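Side-chain contacts in foldase protein PrsA 2 (Bacillus anthracis, PDB 6VJ4), which helps several secreted proteins to fold outside the cell after translocation, is important for secretion of the protective antigen, and has peptidyl-prolyl cis-trans isomerase activity: residues Asp104-Glu109 with Asn209-Asn214; Lys124-Lys129 with Glu137-Gln142. One frame throughout, in Å; residues are numbered along the deposited sequence.

Contact 1: Asp104-Glu109 with Asn209-Asn214; sequences DHYKPE and NSIRKN
I211 meets H105 and Y106 by van der Waals packing, with no hydrogen bond across the contact. Its two branches divide the work. CG2 of I211 packs against CB of H105 at 3.7 Å. The longer branch reaches on to Y106, and its end, CD1, lies 3.9 Å from Y106 CA. CD1 of I211 also comes to the edge of the Y106 ring, near the ring plane, at 4.0 Å from Y106 CD1. The ring face is therefore not what I211 touches. The fork at CB of I211 sets this up: CG1 is anti to the carbonyl carbon (chi1 -64°), and from there CD1 runs outward in an extended line (chi2 172°).

The backbone of 104-109 is in a turn here. Y106 is the centre of an inverse gamma turn, closed by a weak bond from K107 N to H105 O of 3.1 Å. The turn lies in the connection between helix 99-104 and strand 110-117, where the chain enters the sheet of the PpiC-type isomerase domain. I211 belongs to helix 204-220, which comes after strand 189-198 in the chain.

The polar ends of the two loop residues are held by other parts of the chain. H105 touches I211 with its CB and its backbone O; its imidazole leads away, and ND1 is hydrogen-bonded to D101 O. The hydroxyl of Y106 is hydrogen-bonded to K202 O, and its ring meets that of Y204 edge-to-face. I211 also touches V102 of helix 99-104.

Contact 2: Lys124-Lys129 with Glu137-Gln142; sequences KEIKKK and EELAKQ
This is a small apolar contact between two consecutive helices of the PpiC-type isomerase domain, 120-131 and 136-143. It sits beside strand 110-117 of the sheet. L139 is the single residue of 137-142 that touches 124-129, and it does so mainly with CD1. That methyl lies between two residues one helical turn apart. It is 4.0 Å from CB of K129 and, less closely, 4.4 Å from CG2 of I126. The other methyl of L139, CD2, comes within 4.4 Å of K129 CD.

I126 is buried, and both it and L139 also pack on I115 of the strand. K129 is at the outer side. Its CB is the nearest atom to L139 CD1, and the extended chain passes L139 CD2 on its way to NZ, with CG beside the backbone N (chi1 -76°).

E138 and K141, and at long range E125 and K128, pair within their own helices, while E137 makes a salt bridge with K194 of strand 189-198. K141 NZ bonds to E138 OE2 at 2.7 Å, on the syn side of the carboxylate and 25° out of its plane.

No hydrogen bond or salt bridge joins the two segments, so what holds them to each other directly is the packing of hydrocarbon groups.

In the fold
From the N terminus the chain passes through several helices and reaches 104-109 after helix 99-104. It then runs through strand 110-117 into helix 120-131, and a short connection leads to helix 136-143. Contact 2 closes this short loop, with seven residues between its segments. The chain goes on through the remaining strands and returns in helix 204-220. There contact 1 closes a loop of 99 residues, which contains contact 2 whole. The loops nest and do not cross. Contact 1 ties the connection leading into strand 110-117 to helix 204-220, while contact 2 joins neighbouring helices 120-131 and 136-143. Their centres are 32 Å apart.

Contact 1: Asp104-Glu109 with Asn209-Asn214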
ATOM      1  N   ASP A 104     -22.246 -17.306 -18.431  1.00 31.46           N
ATOM      2  CA  ASP A 104     -23.285 -16.795 -17.492  1.00 32.14           C
ATOM      3  C   ASP A 104     -24.174 -15.743 -18.162  1.00 29.72           C
ATOM      4  O   ASP A 104     -25.240 -15.435 -17.580  1.00 29.68           O
ATOM      5  CB  ASP A 104     -22.677 -16.191 -16.225  1.00 34.15           C
ATOM      6  CG  ASP A 104     -22.049 -17.206 -15.292  1.00 41.99           C
ATOM      7  OD1 ASP A 104     -22.321 -18.425 -15.471  1.00 43.59           O
ATOM      8  OD2 ASP A 104     -21.275 -16.772 -14.399  1.00 47.33           O
ATOM      9  N   HIS A 105     -23.734 -15.179 -19.287  1.00 28.09           N
ATOM     10  CA  HIS A 105     -24.520 -14.148 -20.013  1.00 29.31           C
ATOM     11  C   HIS A 105     -25.117 -14.748 -21.287  1.00 25.69           C
ATOM     12  O   HIS A 105     -25.617 -13.982 -22.093  1.00 25.73           O
ATOM     13  CB  HIS A 105     -23.661 -12.912 -20.299  1.00 31.73           C
ATOM     14  CG  HIS A 105     -23.335 -12.125 -19.078  1.00 37.70           C
ATOM     15  ND1 HIS A 105     -22.431 -12.572 -18.130  1.00 38.15           N
ATOM     16  CD2 HIS A 105     -23.807 -10.938 -18.631  1.00 41.43           C
ATOM     17  CE1 HIS A 105     -22.351 -11.689 -17.156  1.00 42.51           C
ATOM     18  NE2 HIS A 105     -23.187 -10.677 -17.437  1.00 42.99           N
ATOM     19  N   TYR A 106     -25.053 -16.070 -21.443  1.00 24.77           N
ATOM     20  CA  TYR A 106     -25.666 -16.720 -22.627  1.00 23.79           C
ATOM     21  C   TYR A 106     -27.136 -16.950 -22.307  1.00 23.44           C
ATOM     22  O   TYR A 106     -27.501 -17.987 -21.724  1.00 22.72           O
ATOM     23  CB  TYR A 106     -24.945 -18.009 -22.995  1.00 24.52           C
ATOM     24  CG  TYR A 106     -25.570 -18.753 -24.141  1.00 24.66           C
ATOM     25  CD1 TYR A 106     -25.560 -18.245 -25.431  1.00 25.17           C
ATOM     26  CD2 TYR A 106     -26.100 -20.009 -23.953  1.00 24.74           C
ATOM     27  CE1 TYR A 106     -26.097 -18.958 -26.490  1.00 25.68           C
ATOM     28  CE2 TYR A 106     -26.635 -20.739 -25.004  1.00 25.37           C
ATOM     29  CZ  TYR A 106     -26.647 -20.208 -26.280  1.00 25.91           C
ATOM     30  OH  TYR A 106     -27.195 -20.939 -27.299  1.00 26.18           O
ATOM     31  N   LYS A 107     -27.928 -15.947 -22.638  1.00 24.21           N
ATOM     32  CA  LYS A 107     -29.387 -15.961 -22.398  1.00 24.07           C
ATOM     33  C   LYS A 107     -30.081 -15.240 -23.533  1.00 23.73           C
ATOM     34  O   LYS A 107     -29.514 -14.345 -24.164  1.00 23.39           O
ATOM     35  CB  LYS A 107     -29.737 -15.241 -21.102  1.00 24.05           C
ATOM     36  CG  LYS A 107     -29.057 -15.753 -19.853  1.00 25.16           C
ATOM     37  CD  LYS A 107     -29.552 -15.042 -18.612  1.00 27.47           C
ATOM     38  CE  LYS A 107     -28.720 -15.384 -17.402  1.00 29.12           C
ATOM     39  NZ  LYS A 107     -29.182 -14.652 -16.197  1.00 30.79           N
ATOM     40  N   PRO A 108     -31.339 -15.590 -23.817  1.00 22.76           N
ATOM     41  CA  PRO A 108     -32.084 -14.897 -24.852  1.00 23.75           C
ATOM     42  C   PRO A 108     -32.330 -13.432 -24.482  1.00 23.10           C
ATOM     43  O   PRO A 108     -32.432 -13.127 -23.297  1.00 21.63           O
ATOM     44  CB  PRO A 108     -33.435 -15.616 -24.915  1.00 25.17           C
ATOM     45  CG  PRO A 108     -33.522 -16.421 -23.638  1.00 26.86           C
ATOM     46  CD  PRO A 108     -32.119 -16.620 -23.112  1.00 24.75           C
ATOM     47  N   GLU A 109     -32.332 -12.570 -25.496  1.00 24.01           N
ATOM     48  CA  GLU A 109     -32.757 -11.167 -25.303  1.00 24.58           C
ATOM     49  C   GLU A 109     -34.222 -11.232 -24.862  1.00 23.39           C
ATOM     50  O   GLU A 109     -34.980 -12.051 -25.424  1.00 23.04           O
ATOM     51  CB  GLU A 109     -32.513 -10.463 -26.639  1.00 29.15           C
ATOM     52  CG  GLU A 109     -32.535  -8.966 -26.613  1.00 35.84           C
ATOM     53  CD  GLU A 109     -32.201  -8.308 -27.948  1.00 37.40           C
ATOM     54  OE1 GLU A 109     -31.831  -9.023 -28.897  1.00 41.50           O
ATOM     55  OE2 GLU A 109     -32.315  -7.086 -28.031  1.00 48.02           O
ATOM     56  N   ASN A 209     -18.469 -14.762 -29.033  1.00 37.28           N
ATOM     57  CA  ASN A 209     -17.529 -13.637 -29.301  1.00 43.14           C
ATOM     58  C   ASN A 209     -18.241 -12.307 -29.006  1.00 41.14           C
ATOM     59  O   ASN A 209     -17.621 -11.434 -28.357  1.00 44.20           O
ATOM     60  CB  ASN A 209     -16.942 -13.696 -30.721  1.00 47.60           C
ATOM     61  CG  ASN A 209     -15.915 -14.798 -30.921  1.00 54.91           C
ATOM     62  OD1 ASN A 209     -15.620 -15.567 -30.005  1.00 59.23           O
ATOM     63  ND2 ASN A 209     -15.332 -14.868 -32.110  1.00 60.92           N
ATOM     64  N   SER A 210     -19.510 -12.187 -29.405  1.00 41.57           N
ATOM     65  CA  SER A 210     -20.297 -10.938 -29.214  1.00 40.71           C
ATOM     66  C   SER A 210     -20.621 -10.721 -27.733  1.00 38.53           C
ATOM     67  O   SER A 210     -20.614  -9.560 -27.292  1.00 40.52           O
ATOM     68  CB  SER A 210     -21.563 -10.939 -30.057  1.00 44.70           C
ATOM     69  OG  SER A 210     -22.474 -11.945 -29.635  1.00 44.83           O
ATOM     70  N   ILE A 211     -20.959 -11.790 -27.004  1.00 33.90           N
ATOM     71  CA  ILE A 211     -21.221 -11.648 -25.542  1.00 34.11           C
ATOM     72  C   ILE A 211     -19.959 -11.123 -24.853  1.00 34.31           C
ATOM     73  O   ILE A 211     -20.069 -10.209 -23.998  1.00 34.26           O
ATOM     74  CB  ILE A 211     -21.675 -12.998 -24.954  1.00 31.49           C
ATOM     75  CG1 ILE A 211     -23.014 -13.437 -25.558  1.00 32.91           C
ATOM     76  CG2 ILE A 211     -21.714 -12.921 -23.439  1.00 32.51           C
ATOM     77  CD1 ILE A 211     -23.457 -14.844 -25.184  1.00 31.71           C
ATOM     78  N   ARG A 212     -18.801 -11.682 -25.211  1.00 35.77           N
ATOM     79  CA  ARG A 212     -17.518 -11.264 -24.588  1.00 37.81           C
ATOM     80  C   ARG A 212     -17.276  -9.784 -24.903  1.00 39.02           C
ATOM     81  O   ARG A 212     -16.940  -9.039 -23.974  1.00 39.92           O
ATOM     82  CB  ARG A 212     -16.354 -12.133 -25.084  1.00 37.87           C
ATOM     83  CG  ARG A 212     -14.993 -11.715 -24.542  1.00 40.57           C
ATOM     84  CD  ARG A 212     -13.868 -12.631 -24.986  1.00 41.17           C
ATOM     85  NE  ARG A 212     -13.982 -13.953 -24.386  1.00 41.41           N
ATOM     86  CZ  ARG A 212     -13.511 -14.286 -23.188  1.00 42.23           C
ATOM     87  NH1 ARG A 212     -12.878 -13.394 -22.441  1.00 44.13           N
ATOM     88  NH2 ARG A 212     -13.683 -15.516 -22.733  1.00 42.55           N
ATOM     89  N   LYS A 213     -17.464  -9.393 -26.164  1.00 44.02           N
ATOM     90  CA  LYS A 213     -17.260  -7.981 -26.587  1.00 47.63           C
ATOM     91  C   LYS A 213     -18.169  -7.060 -25.765  1.00 48.76           C
ATOM     92  O   LYS A 213     -17.676  -6.010 -25.307  1.00 50.43           O
ATOM     93  CB  LYS A 213     -17.531  -7.837 -28.087  1.00 51.72           C
ATOM     94  CG  LYS A 213     -17.427  -6.415 -28.630  1.00 58.03           C
ATOM     95  CD  LYS A 213     -17.666  -6.315 -30.116  1.00 64.84           C
ATOM     96  CE  LYS A 213     -16.609  -7.025 -30.936  1.00 71.18           C
ATOM     97  NZ  LYS A 213     -16.772  -6.757 -32.385  1.00 79.37           N
ATOM     98  N   ASN A 214     -19.442  -7.442 -25.600  1.00 48.64           N
ATOM     99  CA  ASN A 214     -20.438  -6.645 -24.830  1.00 49.14           C
ATOM    100  C   ASN A 214     -20.000  -6.530 -23.372  1.00 46.49           C
ATOM    101  O   ASN A 214     -20.091  -5.429 -22.829  1.00 46.49           O
ATOM    102  CB  ASN A 214     -21.845  -7.256 -24.865  1.00 53.05           C
ATOM    103  CG  ASN A 214     -22.613  -6.952 -26.131  1.00 62.70           C
ATOM    104  OD1 ASN A 214     -22.224  -6.079 -26.904  1.00 69.13           O
ATOM    105  ND2 ASN A 214     -23.728  -7.643 -26.328  1.00 66.78           N
TER

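Contact 2: Lys124-Lys129 with Glu137-Gln142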
ATOM      1  N   LYS A 124     -46.595  -4.248  -3.026  1.00 28.21           N
ATOM      2  CA  LYS A 124     -47.584  -5.333  -2.790  1.00 27.90           C
ATOM      3  C   LYS A 124     -48.983  -4.852  -3.193  1.00 28.59           C
ATOM      4  O   LYS A 124     -49.723  -5.644  -3.789  1.00 30.49           O
ATOM      5  CB  LYS A 124     -47.576  -5.768  -1.327  1.00 31.17           C
ATOM      6  CG  LYS A 124     -46.342  -6.528  -0.876  1.00 34.00           C
ATOM      7  CD  LYS A 124     -46.409  -6.940   0.578  1.00 39.24           C
ATOM      8  CE  LYS A 124     -45.191  -7.723   1.025  1.00 44.69           C
ATOM      9  NZ  LYS A 124     -45.255  -8.052   2.470  1.00 50.66           N
ATOM     10  N   GLU A 125     -49.309  -3.594  -2.898  1.00 29.79           N
ATOM     11  CA  GLU A 125     -50.662  -3.083  -3.240  1.00 33.42           C
ATOM     12  C   GLU A 125     -50.756  -2.951  -4.765  1.00 31.24           C
ATOM     13  O   GLU A 125     -51.837  -3.251  -5.304  1.00 30.89           O
ATOM     14  CB  GLU A 125     -50.970  -1.825  -2.433  1.00 37.24           C
ATOM     15  CG  GLU A 125     -51.195  -2.108  -0.952  1.00 42.34           C
ATOM     16  CD  GLU A 125     -52.334  -3.075  -0.651  1.00 43.98           C
ATOM     17  OE1 GLU A 125     -52.147  -3.968   0.194  1.00 48.36           O
ATOM     18  OE2 GLU A 125     -53.412  -2.924  -1.250  1.00 49.95           O
ATOM     19  N   ILE A 126     -49.656  -2.603  -5.440  1.00 30.14           N
ATOM     20  CA  ILE A 126     -49.688  -2.544  -6.932  1.00 30.48           C
ATOM     21  C   ILE A 126     -49.943  -3.945  -7.477  1.00 28.04           C
ATOM     22  O   ILE A 126     -50.768  -4.074  -8.385  1.00 28.31           O
ATOM     23  CB  ILE A 126     -48.410  -1.893  -7.493  1.00 30.60           C
ATOM     24  CG1 ILE A 126     -48.503  -0.378  -7.301  1.00 34.88           C
ATOM     25  CG2 ILE A 126     -48.189  -2.253  -8.954  1.00 30.08           C
ATOM     26  CD1 ILE A 126     -47.257   0.365  -7.605  1.00 33.61           C
ATOM     27  N   LYS A 127     -49.251  -4.956  -6.932  1.00 26.43           N
ATOM     28  CA  LYS A 127     -49.437  -6.355  -7.395  1.00 28.58           C
ATOM     29  C   LYS A 127     -50.912  -6.769  -7.219  1.00 29.39           C
ATOM     30  O   LYS A 127     -51.480  -7.367  -8.148  1.00 32.04           O
ATOM     31  CB  LYS A 127     -48.514  -7.291  -6.598  1.00 30.05           C
ATOM     32  CG  LYS A 127     -48.591  -8.762  -6.977  1.00 32.96           C
ATOM     33  CD  LYS A 127     -48.339  -9.018  -8.447  1.00 35.86           C
ATOM     34  CE  LYS A 127     -47.994 -10.458  -8.779  1.00 38.79           C
ATOM     35  NZ  LYS A 127     -49.050 -11.398  -8.358  1.00 41.56           N
ATOM     36  N   LYS A 128     -51.491  -6.451  -6.073  1.00 33.60           N
ATOM     37  CA  LYS A 128     -52.914  -6.790  -5.789  1.00 35.97           C
ATOM     38  C   LYS A 128     -53.834  -6.200  -6.873  1.00 36.09           C
ATOM     39  O   LYS A 128     -54.713  -6.947  -7.371  1.00 39.28           O
ATOM     40  CB  LYS A 128     -53.294  -6.309  -4.388  1.00 42.11           C
ATOM     41  CG  LYS A 128     -52.821  -7.207  -3.253  1.00 43.95           C
ATOM     42  CD  LYS A 128     -53.324  -6.759  -1.901  1.00 48.49           C
ATOM     43  CE  LYS A 128     -52.912  -7.681  -0.772  1.00 52.76           C
ATOM     44  NZ  LYS A 128     -51.438  -7.751  -0.632  1.00 56.00           N
ATOM     45  N   LYS A 129     -53.571  -4.964  -7.300  1.00 32.51           N
ATOM     46  CA  LYS A 129     -54.414  -4.282  -8.325  1.00 32.59           C
ATOM     47  C   LYS A 129     -54.230  -4.964  -9.681  1.00 30.39           C
ATOM     48  O   LYS A 129     -55.238  -5.252 -10.362  1.00 29.45           O
ATOM     49  CB  LYS A 129     -54.070  -2.793  -8.395  1.00 32.62           C
ATOM     50  CG  LYS A 129     -54.610  -1.937  -7.257  1.00 40.26           C
ATOM     51  CD  LYS A 129     -54.106  -0.524  -7.317  1.00 41.98           C
ATOM     52  CE  LYS A 129     -54.580   0.341  -6.168  1.00 48.53           C
ATOM     53  NZ  LYS A 129     -53.952   1.682  -6.238  1.00 48.84           N
ATOM     54  N   GLU A 137     -49.976  -0.752 -17.890  1.00 23.65           N
ATOM     55  CA  GLU A 137     -49.418   0.474 -18.516  1.00 24.59           C
ATOM     56  C   GLU A 137     -49.897   1.715 -17.759  1.00 23.80           C
ATOM     57  O   GLU A 137     -49.075   2.636 -17.520  1.00 23.73           O
ATOM     58  CB  GLU A 137     -49.781   0.465 -19.999  1.00 28.33           C
ATOM     59  CG  GLU A 137     -49.143  -0.714 -20.748  1.00 31.29           C
ATOM     60  CD  GLU A 137     -49.507  -2.143 -20.318  1.00 33.64           C
ATOM     61  OE1 GLU A 137     -50.706  -2.434 -20.140  1.00 30.80           O
ATOM     62  OE2 GLU A 137     -48.570  -2.986 -20.161  1.00 37.96           O
ATOM     63  N   GLU A 138     -51.182   1.777 -17.431  1.00 23.94           N
ATOM     64  CA  GLU A 138     -51.690   2.989 -16.740  1.00 26.00           C
ATOM     65  C   GLU A 138     -51.113   3.070 -15.324  1.00 24.60           C
ATOM     66  O   GLU A 138     -50.828   4.213 -14.858  1.00 24.17           O
ATOM     67  CB  GLU A 138     -53.223   3.029 -16.775  1.00 30.04           C
ATOM     68  CG  GLU A 138     -53.759   3.218 -18.181  1.00 32.97           C
ATOM     69  CD  GLU A 138     -53.337   4.526 -18.832  1.00 37.33           C
ATOM     70  OE1 GLU A 138     -53.288   5.547 -18.123  1.00 38.95           O
ATOM     71  OE2 GLU A 138     -53.003   4.514 -20.032  1.00 41.79           O
ATOM     72  N   LEU A 139     -51.000   1.942 -14.619  1.00 23.89           N
ATOM     73  CA  LEU A 139     -50.405   2.006 -13.260  1.00 25.55           C
ATOM     74  C   LEU A 139     -48.938   2.412 -13.356  1.00 23.40           C
ATOM     75  O   LEU A 139     -48.476   3.128 -12.472  1.00 24.76           O
ATOM     76  CB  LEU A 139     -50.523   0.662 -12.540  1.00 26.47           C
ATOM     77  CG  LEU A 139     -51.760   0.439 -11.701  1.00 32.74           C
ATOM     78  CD1 LEU A 139     -51.740  -0.982 -11.165  1.00 33.06           C
ATOM     79  CD2 LEU A 139     -51.852   1.452 -10.554  1.00 33.40           C
ATOM     80  N   ALA A 140     -48.237   1.991 -14.398  1.00 21.17           N
ATOM     81  CA  ALA A 140     -46.826   2.388 -14.534  1.00 21.66           C
ATOM     82  C   ALA A 140     -46.749   3.895 -14.786  1.00 21.39           C
ATOM     83  O   ALA A 140     -45.896   4.559 -14.194  1.00 20.95           O
ATOM     84  CB  ALA A 140     -46.172   1.627 -15.653  1.00 21.41           C
ATOM     85  N   LYS A 141     -47.630   4.389 -15.643  1.00 22.06           N
ATOM     86  CA  LYS A 141     -47.618   5.836 -15.978  1.00 23.49           C
ATOM     87  C   LYS A 141     -47.917   6.663 -14.731  1.00 24.08           C
ATOM     88  O   LYS A 141     -47.385   7.801 -14.613  1.00 25.03           O
ATOM     89  CB  LYS A 141     -48.601   6.100 -17.115  1.00 26.51           C
ATOM     90  CG  LYS A 141     -48.106   5.631 -18.473  1.00 30.70           C
ATOM     91  CD  LYS A 141     -48.899   6.115 -19.662  1.00 39.26           C
ATOM     92  CE  LYS A 141     -50.372   5.803 -19.590  1.00 46.34           C
ATOM     93  NZ  LYS A 141     -51.103   6.324 -20.774  1.00 52.40           N
ATOM     94  N   GLN A 142     -48.730   6.135 -13.827  1.00 23.48           N
ATOM     95  CA  GLN A 142     -49.096   6.897 -12.626  1.00 24.81           C
ATOM     96  C   GLN A 142     -48.064   6.701 -11.512  1.00 26.47           C
ATOM     97  O   GLN A 142     -47.674   7.716 -10.909  1.00 26.92           O
ATOM     98  CB  GLN A 142     -50.502   6.512 -12.135  1.00 25.93           C
ATOM     99  CG  GLN A 142     -50.931   7.247 -10.867  1.00 27.36           C
ATOM    100  CD  GLN A 142     -50.958   8.739 -11.106  1.00 28.61           C
ATOM    101  OE1 GLN A 142     -51.398   9.189 -12.163  1.00 29.99           O
ATOM    102  NE2 GLN A 142     -50.434   9.503 -10.156  1.00 28.85           N
TER